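PDB 5ZIG: cellobiose 2-epimerase from Spirochaeta thermophila DSM 6192, which probably catalyses the reversible epimerization of cellobiose to 4-O-beta-D-glucopyranosyl-D-mannose. Local coordinates for residues Q21-D24 with H25-F29. Numbering follows the deposited sequence.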
loop_
_atom_site.group_PDB
_atom_site.type_symbol
_atom_site.label_atom_id
_atom_site.label_comp_id
_atom_site.label_asym_id
_atom_site.label_seq_id
_atom_site.Cartn_x
_atom_site.Cartn_y
_atom_site.Cartn_z
ATOM N N GLN A 21 4.345 -14.894 11.309
ATOM C CA GLN A 21 3.227 -13.977 11.189
ATOM C C GLN A 21 2.509 -14.156 9.855
ATOM O O GLN A 21 1.298 -14.405 9.829
ATOM C CB GLN A 21 3.719 -12.547 11.351
ATOM C CG GLN A 21 3.806 -12.134 12.777
ATOM C CD GLN A 21 2.448 -12.070 13.421
ATOM O OE1 GLN A 21 1.514 -11.491 12.862
ATOM N NE2 GLN A 21 2.327 -12.657 14.606
ATOM N N LEU A 22 3.248 -14.043 8.735
ATOM C CA LEU A 22 2.663 -14.232 7.404
ATOM C C LEU A 22 1.925 -15.561 7.298
ATOM O O LEU A 22 0.722 -15.588 7.024
ATOM C CB LEU A 22 3.736 -14.146 6.302
ATOM C CG LEU A 22 3.144 -14.234 4.872
ATOM C CD1 LEU A 22 2.214 -13.033 4.641
ATOM C CD2 LEU A 22 4.153 -14.321 3.732
ATOM N N PHE A 23 2.637 -16.677 7.516
ATOM C CA PHE A 23 2.074 -17.960 7.130
ATOM C C PHE A 23 1.248 -18.631 8.231
ATOM O O PHE A 23 0.400 -19.480 7.921
ATOM C CB PHE A 23 3.177 -18.920 6.664
ATOM C CG PHE A 23 3.931 -18.467 5.430
ATOM C CD1 PHE A 23 3.313 -18.400 4.187
ATOM C CD2 PHE A 23 5.274 -18.118 5.512
ATOM C CE1 PHE A 23 4.009 -17.989 3.056
ATOM C CE2 PHE A 23 5.975 -17.704 4.383
ATOM C CZ PHE A 23 5.345 -17.644 3.156
ATOM N N ASP A 24 1.460 -18.288 9.503
ATOM C CA ASP A 24 0.712 -18.936 10.568
ATOM C C ASP A 24 -0.370 -18.059 11.175
ATOM O O ASP A 24 -1.300 -18.596 11.793
ATOM C CB ASP A 24 1.659 -19.407 11.687
ATOM C CG ASP A 24 2.720 -20.369 11.184
ATOM O OD1 ASP A 24 2.438 -21.135 10.248
ATOM O OD2 ASP A 24 3.841 -20.358 11.719
ATOM N N HIS A 25 -0.269 -16.740 11.023
ATOM C CA HIS A 25 -1.211 -15.813 11.633
ATOM C C HIS A 25 -2.017 -15.034 10.597
ATOM O O HIS A 25 -3.252 -15.100 10.605
ATOM C CB HIS A 25 -0.449 -14.866 12.568
ATOM C CG HIS A 25 -1.334 -14.116 13.510
ATOM N ND1 HIS A 25 -1.777 -14.645 14.707
ATOM C CD2 HIS A 25 -1.867 -12.871 13.431
ATOM C CE1 HIS A 25 -2.540 -13.757 15.322
ATOM N NE2 HIS A 25 -2.624 -12.677 14.559
ATOM N N ILE A 26 -1.370 -14.298 9.700
ATOM C CA ILE A 26 -2.108 -13.397 8.811
ATOM C C ILE A 26 -2.892 -14.195 7.774
ATOM O O ILE A 26 -4.124 -14.134 7.727
ATOM C CB ILE A 26 -1.165 -12.383 8.138
ATOM C CG1 ILE A 26 -0.797 -11.267 9.125
ATOM C CG2 ILE A 26 -1.852 -11.738 6.917
ATOM C CD1 ILE A 26 0.644 -10.717 8.953
ATOM N N LEU A 27 -2.189 -14.965 6.930
ATOM C CA LEU A 27 -2.867 -15.697 5.859
ATOM C C LEU A 27 -3.961 -16.641 6.370
ATOM O O LEU A 27 -5.059 -16.650 5.783
ATOM C CB LEU A 27 -1.830 -16.437 4.997
ATOM C CG LEU A 27 -0.832 -15.559 4.213
ATOM C CD1 LEU A 27 0.234 -16.372 3.451
ATOM C CD2 LEU A 27 -1.592 -14.660 3.201
ATOM N N PRO A 28 -3.765 -17.430 7.432
ATOM C CA PRO A 28 -4.863 -18.315 7.868
ATOM C C PRO A 28 -6.115 -17.565 8.275
ATOM O O PRO A 28 -7.220 -18.076 8.082
ATOM C CB PRO A 28 -4.256 -19.082 9.054
ATOM C CG PRO A 28 -2.791 -19.037 8.818
ATOM C CD PRO A 28 -2.517 -17.709 8.176
ATOM N N PHE A 29 -5.985 -16.357 8.810
ATOM C CA PHE A 29 -7.174 -15.614 9.183
ATOM C C PHE A 29 -7.949 -15.194 7.941
ATOM O O PHE A 29 -9.174 -15.336 7.892
ATOM C CB PHE A 29 -6.782 -14.407 10.032
ATOM C CG PHE A 29 -7.896 -13.429 10.279
ATOM C CD1 PHE A 29 -8.616 -13.467 11.475
ATOM C CD2 PHE A 29 -8.176 -12.430 9.366
ATOM C CE1 PHE A 29 -9.612 -12.538 11.736
ATOM C CE2 PHE A 29 -9.190 -11.511 9.608
ATOM C CZ PHE A 29 -9.901 -11.572 10.807
#
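Leu27 packs back against the preceding turn of its own helix, where its CD1 methyl meets two residues. Leu27 CD1 lies 3.9 Å from Leu22 CG, the two leucines crossing at a slant, and 3.8 Å from Phe23 CD1, whose ring runs alongside it. Leu22 has its CG anti to its own backbone N (chi1 -176°), which together with chi2 of 63° sets CD2 over one face of the Phe23 ring, toward its rim, and CD1 by Leu27 CG. This is the tight, buried part: helix 57-73 and Tyr79 cover Leu27, while Leu22 and Ile26 rest on helix 384-402.

The backbone beneath is a wider, pi-type turn. Gln21 O takes a straight bond from Ile26 N at 2.7 Å and a more bent one from His25 N, which sits above the carbonyl plane; one residue further on, Leu27 N bonds to Leu22 O at 3.0 Å.

The Gln21 and His25 side chains point the same way, amide and imidazole planes 42° apart, with Gln21 OE1 3.7 Å from His25 CD2. Both are tied outward, OE1 to the indole NE1 of Trp360 and His25 NE2 to the carbonyl of Glu359. Were Gln21 cut back to an alanine, Trp360 NE1 would probably lose its acceptor and the imidazole the amide beside it.

Asp24 and Pro28 form the solvent side. The CB of Asp24 leaves the backbone away from the following residues, and the Pro28 ring meets backbone carbonyls here rather than side chains, its CG 3.3 Å from Phe23 O; having no N-H, proline cannot bond to the turn before, and the helix kinks. A proline kink following a pi-type turn thus shapes the end of helix 7-31, one of the packed helices of the (alpha/alpha)6 barrel of the N-acylglucosamine 2-epimerase family.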